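Local atomic coordinates of cell division protein FtsX (Streptococcus pneumoniae, PDB entry 6HE6), a protein that forms with FtsE the FtsEX ABC transporter of cell division and, through its large extracellular loop, interacts with the peptidoglycan hydrolase PcsB. Residues 40-51 with 89-98; 10-18 with 106-117. All coordinates share one frame; numbering follows the deposited sequence.

How the interactions relate
From the N terminus the chain first lays down strand 11-16, which waits almost the whole length of the domain for its partner 112-116; interaction 2 therefore closes the long outer loop. Nested inside it, interaction 1 closes a shorter loop, bringing helix 41-47 and the turn after it onto strand 88-93 and the turn that leads into helix 99-107. The two contacts meet in one antiparallel sheet, ordered 52-58, 88-93, 11-16, 112-116: the backbone N of V91 and of Y89 probably bond to the carbonyls of V12 and V14. S45 of helix 41-47 also packs on I109, in the loop after helix 99-107.

Interaction 1: residues 40-51 with 89-98; sequences HKVYDSLKNMST and YIVEANAPND
Y89 meets Y43 and L46 where helix 41-47 lies on one face of the four-stranded antiparallel sheet, an example of helix-on-sheet packing in an alpha+beta fold, in which one aromatic residue supplies most of the strand's contact with the helix. The helix and strand 89-93 run nearly parallel, 7° apart, with their axes 10.5 Å from each other. Y89 and Y43 cross at about a right angle, and their rings are not stacked: CA of Y43 sits over one face of the Y89 ring, while CE1 of Y89 arrives at the edge of the Y43 ring, 4.0 Å from CD1. The phenol end of Y89 slides beneath the helix backbone, its OH 3.5 Å from CB of Y43. There the hydroxyl is bonded to D22, whose carboxylate also takes the backbone N of V42 and Y43, so one acidic group ties the strand residue to the first turn of the helix. L46 works at the other end of the ring. With its CG anti to the carbonyl carbon (chi1 -62°), it sends CD1 down between two strand residues, 3.8 Å from CB of Y89 and 4.0 Å from CG2 of V91. V42 adds CG1 obliquely to the ring, near CD2. Beyond the helix the two segments meet again through polar backbone: N94 N donates to T51 O at 2.8 Å, a bent bond whose donor is tilted 25° from the carbonyl plane. Beside it the methyl of T51 lies against the carboxylate of D98, CG2 to OD1 3.6 Å.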
loop_
_atom_site.group_PDB
_atom_site.type_symbol
_atom_site.label_atom_id
_atom_site.label_comp_id
_atom_site.label_asym_id
_atom_site.label_seq_id
_atom_site.Cartn_x
_atom_site.Cartn_y
_atom_site.Cartn_z
ATOM N N HIS A 40 -3.726 -10.768 0.534
ATOM C CA HIS A 40 -4.064 -10.099 1.795
ATOM C C HIS A 40 -3.199 -10.545 2.961
ATOM O O HIS A 40 -3.520 -10.250 4.125
ATOM C CB HIS A 40 -5.550 -10.283 2.134
ATOM C CG HIS A 40 -6.437 -9.251 1.513
ATOM N ND1 HIS A 40 -5.949 -8.230 0.728
ATOM C CD2 HIS A 40 -7.774 -9.064 1.582
ATOM C CE1 HIS A 40 -6.945 -7.462 0.334
ATOM N NE2 HIS A 40 -8.066 -7.950 0.833
ATOM N N LYS A 41 -2.082 -11.224 2.686
ATOM C CA LYS A 41 -1.137 -11.576 3.748
ATOM C C LYS A 41 -0.680 -10.340 4.511
ATOM O O LYS A 41 -0.610 -10.341 5.748
ATOM C CB LYS A 41 0.075 -12.290 3.145
ATOM C CG LYS A 41 0.209 -13.762 3.502
ATOM C CD LYS A 41 -1.048 -14.542 3.192
ATOM C CE LYS A 41 -0.950 -15.977 3.709
ATOM N NZ LYS A 41 0.363 -16.617 3.401
ATOM N N VAL A 42 -0.332 -9.278 3.784
ATOM C CA VAL A 42 0.124 -8.056 4.438
ATOM C C VAL A 42 -1.051 -7.282 5.008
ATOM O O VAL A 42 -0.984 -6.782 6.143
ATOM C CB VAL A 42 0.937 -7.199 3.459
ATOM C CG1 VAL A 42 1.322 -5.885 4.118
ATOM C CG2 VAL A 42 2.158 -7.980 2.983
ATOM N N TYR A 43 -2.143 -7.174 4.237
ATOM C CA TYR A 43 -3.350 -6.502 4.711
ATOM C C TYR A 43 -3.762 -7.044 6.073
ATOM O O TYR A 43 -3.952 -6.280 7.023
ATOM C CB TYR A 43 -4.497 -6.655 3.685
ATOM C CG TYR A 43 -5.866 -6.213 4.199
ATOM C CD1 TYR A 43 -6.278 -4.892 4.094
ATOM C CD2 TYR A 43 -6.731 -7.118 4.814
ATOM C CE1 TYR A 43 -7.521 -4.487 4.581
ATOM C CE2 TYR A 43 -7.959 -6.722 5.300
ATOM C CZ TYR A 43 -8.348 -5.407 5.174
ATOM O OH TYR A 43 -9.567 -5.030 5.664
ATOM N N ASP A 44 -3.839 -8.369 6.206
ATOM C CA ASP A 44 -4.392 -8.963 7.422
ATOM C C ASP A 44 -3.521 -8.687 8.646
ATOM O O ASP A 44 -4.046 -8.413 9.730
ATOM C CB ASP A 44 -4.590 -10.471 7.249
ATOM C CG ASP A 44 -5.707 -10.816 6.297
ATOM O OD1 ASP A 44 -6.576 -9.952 6.064
ATOM O OD2 ASP A 44 -5.742 -11.975 5.827
ATOM N N SER A 45 -2.191 -8.748 8.492
ATOM C CA SER A 45 -1.288 -8.477 9.610
ATOM C C SER A 45 -1.419 -7.039 10.089
ATOM O O SER A 45 -1.372 -6.774 11.295
ATOM C CB SER A 45 0.152 -8.760 9.194
ATOM O OG SER A 45 0.286 -10.105 8.772
ATOM N N LEU A 46 -1.554 -6.095 9.156
ATOM C CA LEU A 46 -1.813 -4.709 9.526
ATOM C C LEU A 46 -3.170 -4.571 10.212
ATOM O O LEU A 46 -3.267 -4.013 11.311
ATOM C CB LEU A 46 -1.740 -3.808 8.282
ATOM C CG LEU A 46 -0.408 -3.718 7.520
ATOM C CD1 LEU A 46 -0.582 -2.995 6.179
ATOM C CD2 LEU A 46 0.607 -2.978 8.361
ATOM N N LYS A 47 -4.227 -5.102 9.586
ATOM C CA LYS A 47 -5.584 -5.040 10.132
ATOM C C LYS A 47 -5.699 -5.704 11.505
ATOM O O LYS A 47 -6.573 -5.330 12.298
ATOM C CB LYS A 47 -6.554 -5.689 9.128
ATOM C CG LYS A 47 -7.998 -5.208 9.191
ATOM C CD LYS A 47 -8.130 -3.805 8.664
ATOM C CE LYS A 47 -9.336 -3.054 9.210
ATOM N NZ LYS A 47 -10.564 -3.324 8.454
ATOM N N ASN A 48 -4.822 -6.655 11.818
ATOM C CA ASN A 48 -4.852 -7.330 13.108
ATOM C C ASN A 48 -4.231 -6.513 14.232
ATOM O O ASN A 48 -4.370 -6.899 15.394
ATOM C CB ASN A 48 -4.129 -8.673 13.018
ATOM C CG ASN A 48 -5.011 -9.770 12.477
ATOM O OD1 ASN A 48 -6.233 -9.626 12.416
ATOM N ND2 ASN A 48 -4.398 -10.882 12.084
ATOM N N MET A 49 -3.537 -5.420 13.924
ATOM C CA MET A 49 -2.943 -4.600 14.969
ATOM C C MET A 49 -4.014 -3.810 15.707
ATOM O O MET A 49 -4.818 -3.107 15.091
ATOM C CB MET A 49 -1.910 -3.650 14.378
ATOM C CG MET A 49 -0.791 -4.327 13.624
ATOM S SD MET A 49 0.378 -3.071 13.071
ATOM C CE MET A 49 1.570 -4.095 12.178
ATOM N N SER A 50 -4.008 -3.910 17.039
ATOM C CA SER A 50 -5.067 -3.292 17.830
ATOM C C SER A 50 -5.083 -1.776 17.705
ATOM O O SER A 50 -6.140 -1.161 17.886
ATOM C CB SER A 50 -4.925 -3.688 19.306
ATOM O OG SER A 50 -3.564 -3.734 19.675
ATOM N N THR A 51 -3.953 -1.154 17.393
ATOM C CA THR A 51 -3.893 0.298 17.305
ATOM C C THR A 51 -4.157 0.857 15.905
ATOM O O THR A 51 -4.032 2.071 15.719
ATOM C CB THR A 51 -2.537 0.791 17.786
ATOM O OG1 THR A 51 -1.516 0.107 17.064
ATOM C CG2 THR A 51 -2.362 0.500 19.281
ATOM N N TYR A 89 -0.112 0.294 1.325
ATOM C CA TYR A 89 -1.294 0.401 2.168
ATOM C C TYR A 89 -1.211 1.708 2.949
ATOM O O TYR A 89 -0.150 2.065 3.476
ATOM C CB TYR A 89 -1.420 -0.796 3.135
ATOM C CG TYR A 89 -1.959 -2.043 2.458
ATOM C CD1 TYR A 89 -3.274 -2.100 2.005
ATOM C CD2 TYR A 89 -1.151 -3.149 2.258
ATOM C CE1 TYR A 89 -3.770 -3.238 1.391
ATOM C CE2 TYR A 89 -1.634 -4.288 1.634
ATOM C CZ TYR A 89 -2.942 -4.316 1.196
ATOM O OH TYR A 89 -3.423 -5.424 0.558
ATOM N N ILE A 90 -2.323 2.419 3.014
ATOM C CA ILE A 90 -2.419 3.654 3.782
ATOM C C ILE A 90 -3.090 3.276 5.092
ATOM O O ILE A 90 -4.271 2.919 5.112
ATOM C CB ILE A 90 -3.197 4.744 3.029
ATOM C CG1 ILE A 90 -2.735 4.879 1.578
ATOM C CG2 ILE A 90 -3.090 6.078 3.767
ATOM C CD1 ILE A 90 -1.347 5.494 1.390
ATOM N N VAL A 91 -2.326 3.297 6.178
ATOM C CA VAL A 91 -2.786 2.824 7.480
ATOM C C VAL A 91 -3.119 4.031 8.341
ATOM O O VAL A 91 -2.333 4.986 8.410
ATOM C CB VAL A 91 -1.725 1.944 8.163
ATOM C CG1 VAL A 91 -2.207 1.448 9.532
ATOM C CG2 VAL A 91 -1.316 0.747 7.254
ATOM N N GLU A 92 -4.285 3.989 8.990
ATOM C CA GLU A 92 -4.716 5.022 9.920
ATOM C C GLU A 92 -4.584 4.493 11.343
ATOM O O GLU A 92 -5.218 3.492 11.690
ATOM C CB GLU A 92 -6.161 5.430 9.632
ATOM C CG GLU A 92 -6.751 6.401 10.653
ATOM C CD GLU A 92 -8.219 6.673 10.393
ATOM O OE1 GLU A 92 -8.845 5.849 9.695
ATOM O OE2 GLU A 92 -8.746 7.699 10.879
ATOM N N ALA A 93 -3.758 5.159 12.156
ATOM C CA ALA A 93 -3.573 4.813 13.563
ATOM C C ALA A 93 -4.750 5.311 14.400
ATOM O O ALA A 93 -5.493 6.194 13.989
ATOM C CB ALA A 93 -2.277 5.414 14.110
ATOM N N ASN A 94 -4.903 4.745 15.602
ATOM C CA ASN A 94 -5.960 5.221 16.491
ATOM C C ASN A 94 -5.590 6.548 17.147
ATOM O O ASN A 94 -6.473 7.367 17.424
ATOM C CB ASN A 94 -6.264 4.172 17.567
ATOM C CG ASN A 94 -7.317 3.148 17.128
ATOM O OD1 ASN A 94 -8.129 3.401 16.232
ATOM N ND2 ASN A 94 -7.295 1.980 17.761
ATOM N N ALA A 95 -4.305 6.778 17.409
ATOM C CA ALA A 95 -3.830 8.005 18.024
ATOM C C ALA A 95 -2.470 8.320 17.437
ATOM O O ALA A 95 -1.789 7.412 16.941
ATOM C CB ALA A 95 -3.729 7.875 19.554
ATOM N N PRO A 96 -2.047 9.583 17.463
ATOM C CA PRO A 96 -0.689 9.901 16.992
ATOM C C PRO A 96 0.396 9.079 17.666
ATOM O O PRO A 96 1.338 8.640 16.994
ATOM C CB PRO A 96 -0.557 11.402 17.304
ATOM C CG PRO A 96 -1.959 11.917 17.289
ATOM C CD PRO A 96 -2.823 10.792 17.801
ATOM N N ASN A 97 0.269 8.814 18.970
ATOM C CA ASN A 97 1.329 8.129 19.705
ATOM C C ASN A 97 1.504 6.672 19.292
ATOM O O ASN A 97 2.570 6.098 19.549
ATOM C CB ASN A 97 1.059 8.221 21.206
ATOM C CG ASN A 97 1.390 9.589 21.762
ATOM O OD1 ASN A 97 1.989 10.418 21.074
ATOM N ND2 ASN A 97 0.983 9.847 22.999
ATOM N N ASP A 98 0.489 6.060 18.675
ATOM C CA ASP A 98 0.584 4.684 18.194
ATOM C C ASP A 98 1.376 4.552 16.903
ATOM O O ASP A 98 1.684 3.419 16.497
ATOM C CB ASP A 98 -0.813 4.090 17.958
ATOM C CG ASP A 98 -1.683 4.108 19.196
ATOM O OD1 ASP A 98 -1.189 3.799 20.297
ATOM O OD2 ASP A 98 -2.881 4.417 19.060
#

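Interaction 2: residues 10-18 with 106-117; sequences VRVVVYIRK and AKKIEGVSEVQD
Y15 reaches across to E114 and Q116 on the neighbouring edge strand. CB starts 3.4 Å from the carbonyl O of E114, the same oxygen that accepts the backbone N-H of Y15. CG stands opposite the carbonyl carbon and beside the backbone N (chi1 -64°), which turns the ring along 112-116. CD2 passes the E114 oxygen too, which lies near the ring plane at its edge; further out CE2 comes to CB of Q116 at 4.0 Å. At the tip, OH donates to OE1 of Q116 over 2.9 Å. The amide and ring planes are only 22° apart and OE1 lies in the ring plane, consistent with the bond holding the two groups nearly coplanar; the extended chain of Q116 carries its amide out to the phenol. NE2 of that amide merely lies near NH2 of R11, both being donors, with the planes 61° apart; NH1 of R11 is bonded to N8.

On the other face, V14 CG1 touches CG2 of V112 at 3.6 Å, and V14 CG2 reaches CB of A106. Next to it, V12 CG1 packs on V115 CG2.

The backbone ladder begins with the reciprocal bonds of V13 and Q116. Then Y15 O receives S113 N at 2.8 Å and, weakly, E114 N, and the register slips by one residue. R17 N next bonds O of G111 at 2.7 Å, the third residue of the type II turn from I109 to V112. Two residues of one strand facing a single Y15 make a classic beta bulge, set here in the antiparallel pairing of the sheet's centre with its C-terminal edge strand.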
loop_
_atom_site.group_PDB
_atom_site.type_symbol
_atom_site.label_atom_id
_atom_site.label_comp_id
_atom_site.label_asym_id
_atom_site.label_seq_id
_atom_site.Cartn_x
_atom_site.Cartn_y
_atom_site.Cartn_z
ATOM N N VAL A 10 -1.461 10.737 11.843
ATOM C CA VAL A 10 -1.969 9.427 12.219
ATOM C C VAL A 10 -1.821 8.488 11.027
ATOM O O VAL A 10 -2.216 7.321 11.076
ATOM C CB VAL A 10 -3.427 9.567 12.705
ATOM C CG1 VAL A 10 -4.441 9.515 11.559
ATOM C CG2 VAL A 10 -3.733 8.598 13.790
ATOM N N ARG A 11 -1.211 8.977 9.960
ATOM C CA ARG A 11 -1.071 8.208 8.734
ATOM C C ARG A 11 0.272 7.490 8.734
ATOM O O ARG A 11 1.302 8.076 9.090
ATOM C CB ARG A 11 -1.216 9.134 7.526
ATOM C CG ARG A 11 -0.976 8.508 6.169
ATOM C CD ARG A 11 -0.117 9.426 5.311
ATOM N NE ARG A 11 1.297 9.244 5.631
ATOM C CZ ARG A 11 2.035 10.125 6.301
ATOM N NH1 ARG A 11 1.495 11.262 6.720
ATOM N NH2 ARG A 11 3.313 9.865 6.556
ATOM N N VAL A 12 0.251 6.207 8.382
ATOM C CA VAL A 12 1.457 5.440 8.111
ATOM C C VAL A 12 1.286 4.787 6.751
ATOM O O VAL A 12 0.223 4.234 6.451
ATOM C CB VAL A 12 1.739 4.374 9.188
ATOM C CG1 VAL A 12 2.906 3.512 8.777
ATOM C CG2 VAL A 12 2.044 5.021 10.520
ATOM N N VAL A 13 2.317 4.879 5.915
ATOM C CA VAL A 13 2.287 4.324 4.570
ATOM C C VAL A 13 3.191 3.106 4.562
ATOM O O VAL A 13 4.348 3.178 4.993
ATOM C CB VAL A 13 2.729 5.348 3.508
ATOM C CG1 VAL A 13 2.628 4.738 2.131
ATOM C CG2 VAL A 13 1.882 6.593 3.590
ATOM N N VAL A 14 2.655 1.986 4.098
ATOM C CA VAL A 14 3.346 0.710 4.104
ATOM C C VAL A 14 3.531 0.282 2.656
ATOM O O VAL A 14 2.553 -0.033 1.973
ATOM C CB VAL A 14 2.574 -0.346 4.900
ATOM C CG1 VAL A 14 3.311 -1.687 4.848
ATOM C CG2 VAL A 14 2.412 0.103 6.318
ATOM N N TYR A 15 4.781 0.261 2.186
ATOM C CA TYR A 15 5.090 -0.082 0.800
ATOM C C TYR A 15 5.338 -1.573 0.658
ATOM O O TYR A 15 6.015 -2.178 1.490
ATOM C CB TYR A 15 6.310 0.702 0.306
ATOM C CG TYR A 15 6.042 2.172 0.273
ATOM C CD1 TYR A 15 5.339 2.736 -0.774
ATOM C CD2 TYR A 15 6.450 2.993 1.304
ATOM C CE1 TYR A 15 5.061 4.084 -0.802
ATOM C CE2 TYR A 15 6.181 4.341 1.282
ATOM C CZ TYR A 15 5.479 4.878 0.226
ATOM O OH TYR A 15 5.213 6.222 0.200
ATOM N N ILE A 16 4.784 -2.163 -0.399
ATOM C CA ILE A 16 4.791 -3.609 -0.598
ATOM C C ILE A 16 5.929 -3.949 -1.548
ATOM O O ILE A 16 6.179 -3.203 -2.506
ATOM C CB ILE A 16 3.443 -4.110 -1.158
ATOM C CG1 ILE A 16 2.297 -3.755 -0.221
ATOM C CG2 ILE A 16 3.460 -5.630 -1.363
ATOM C CD1 ILE A 16 0.967 -3.654 -0.931
ATOM N N ARG A 17 6.625 -5.067 -1.283
ATOM C CA ARG A 17 7.683 -5.535 -2.176
ATOM C C ARG A 17 7.152 -5.677 -3.597
ATOM O O ARG A 17 6.022 -6.122 -3.813
ATOM C CB ARG A 17 8.249 -6.885 -1.706
ATOM C CG ARG A 17 9.127 -6.822 -0.456
ATOM C CD ARG A 17 10.143 -7.941 -0.454
ATOM N NE ARG A 17 10.959 -7.885 -1.660
ATOM C CZ ARG A 17 11.478 -8.946 -2.266
ATOM N NH1 ARG A 17 11.266 -10.161 -1.779
ATOM N NH2 ARG A 17 12.204 -8.796 -3.366
ATOM N N LYS A 18 7.991 -5.319 -4.570
ATOM C CA LYS A 18 7.551 -5.219 -5.958
ATOM C C LYS A 18 7.115 -6.558 -6.544
ATOM O O LYS A 18 6.431 -6.578 -7.571
ATOM C CB LYS A 18 8.668 -4.609 -6.808
ATOM C CG LYS A 18 8.443 -3.144 -7.159
ATOM C CD LYS A 18 9.478 -2.635 -8.151
ATOM C CE LYS A 18 9.086 -1.267 -8.705
ATOM N NZ LYS A 18 7.651 -1.204 -9.139
ATOM N N ALA A 106 5.280 -2.909 11.353
ATOM C CA ALA A 106 4.959 -3.079 9.937
ATOM C C ALA A 106 6.185 -3.477 9.123
ATOM O O ALA A 106 6.075 -4.277 8.187
ATOM C CB ALA A 106 4.339 -1.802 9.372
ATOM N N LYS A 107 7.361 -2.928 9.447
ATOM C CA LYS A 107 8.543 -3.296 8.673
ATOM C C LYS A 107 8.894 -4.767 8.879
ATOM O O LYS A 107 9.565 -5.359 8.029
ATOM C CB LYS A 107 9.738 -2.384 9.026
ATOM C CG LYS A 107 10.667 -1.977 7.831
ATOM C CD LYS A 107 11.090 -3.170 6.970
ATOM C CE LYS A 107 12.136 -2.860 5.917
ATOM N NZ LYS A 107 12.079 -3.923 4.863
ATOM N N LYS A 108 8.400 -5.389 9.952
ATOM C CA LYS A 108 8.684 -6.788 10.251
ATOM C C LYS A 108 7.750 -7.764 9.543
ATOM O O LYS A 108 7.960 -8.973 9.636
ATOM C CB LYS A 108 8.630 -7.012 11.765
ATOM C CG LYS A 108 9.824 -6.398 12.478
ATOM C CD LYS A 108 10.079 -7.039 13.821
ATOM C CE LYS A 108 9.338 -6.298 14.912
ATOM N NZ LYS A 108 10.197 -6.097 16.109
ATOM N N ILE A 109 6.732 -7.280 8.838
ATOM C CA ILE A 109 5.844 -8.158 8.086
ATOM C C ILE A 109 6.541 -8.579 6.800
ATOM O O ILE A 109 7.100 -7.742 6.083
ATOM C CB ILE A 109 4.516 -7.449 7.777
ATOM C CG1 ILE A 109 3.806 -7.037 9.075
ATOM C CG2 ILE A 109 3.643 -8.353 6.910
ATOM C CD1 ILE A 109 2.562 -6.194 8.866
ATOM N N GLU A 110 6.528 -9.873 6.497
ATOM C CA GLU A 110 7.178 -10.292 5.266
ATOM C C GLU A 110 6.305 -9.917 4.080
ATOM O O GLU A 110 5.090 -10.148 4.079
ATOM C CB GLU A 110 7.488 -11.784 5.270
ATOM C CG GLU A 110 8.613 -12.176 4.282
ATOM C CD GLU A 110 9.664 -11.073 4.054
ATOM O OE1 GLU A 110 10.276 -10.582 5.029
ATOM O OE2 GLU A 110 9.892 -10.709 2.882
ATOM N N GLY A 111 6.938 -9.334 3.075
ATOM C CA GLY A 111 6.286 -8.681 1.970
ATOM C C GLY A 111 6.378 -7.170 2.019
ATOM O O GLY A 111 6.273 -6.523 0.971
ATOM N N VAL A 112 6.582 -6.591 3.204
ATOM C CA VAL A 112 6.714 -5.142 3.344
ATOM C C VAL A 112 8.113 -4.732 2.889
ATOM O O VAL A 112 9.115 -5.237 3.405
ATOM C CB VAL A 112 6.461 -4.699 4.793
ATOM C CG1 VAL A 112 6.957 -3.270 5.013
ATOM C CG2 VAL A 112 4.994 -4.819 5.146
ATOM N N SER A 113 8.189 -3.815 1.920
ATOM C CA SER A 113 9.482 -3.326 1.446
ATOM C C SER A 113 9.996 -2.190 2.314
ATOM O O SER A 113 11.160 -2.188 2.719
ATOM C CB SER A 113 9.386 -2.858 -0.005
ATOM O OG SER A 113 10.473 -2.004 -0.317
ATOM N N GLU A 114 9.136 -1.223 2.609
ATOM C CA GLU A 114 9.505 -0.061 3.396
ATOM C C GLU A 114 8.252 0.520 4.028
ATOM O O GLU A 114 7.137 0.280 3.570
ATOM C CB GLU A 114 10.197 1.000 2.544
ATOM C CG GLU A 114 11.347 1.625 3.269
ATOM C CD GLU A 114 12.563 0.751 3.202
ATOM O OE1 GLU A 114 13.010 0.470 2.071
ATOM O OE2 GLU A 114 13.051 0.324 4.272
ATOM N N VAL A 115 8.453 1.297 5.083
ATOM C CA VAL A 115 7.361 1.956 5.790
ATOM C C VAL A 115 7.751 3.406 6.050
ATOM O O VAL A 115 8.852 3.683 6.539
ATOM C CB VAL A 115 7.011 1.242 7.110
ATOM C CG1 VAL A 115 8.267 0.919 7.892
ATOM C CG2 VAL A 115 6.098 2.104 7.947
ATOM N N GLN A 116 6.850 4.324 5.712
ATOM C CA GLN A 116 7.027 5.753 5.933
ATOM C C GLN A 116 6.092 6.210 7.047
ATOM O O GLN A 116 4.911 5.845 7.072
ATOM C CB GLN A 116 6.748 6.529 4.639
ATOM C CG GLN A 116 6.089 7.868 4.857
ATOM C CD GLN A 116 5.706 8.567 3.568
ATOM O OE1 GLN A 116 5.729 7.973 2.488
ATOM N NE2 GLN A 116 5.294 9.824 3.684
ATOM N N ASP A 117 6.617 6.992 7.981
ATOM C CA ASP A 117 5.770 7.489 9.059
ATOM C C ASP A 117 5.571 8.996 8.945
ATOM O O ASP A 117 6.019 9.616 7.978
ATOM C CB ASP A 117 6.356 7.125 10.429
ATOM C CG ASP A 117 7.681 7.809 10.703
ATOM O OD1 ASP A 117 8.240 8.448 9.783
ATOM O OD2 ASP A 117 8.164 7.711 11.850
#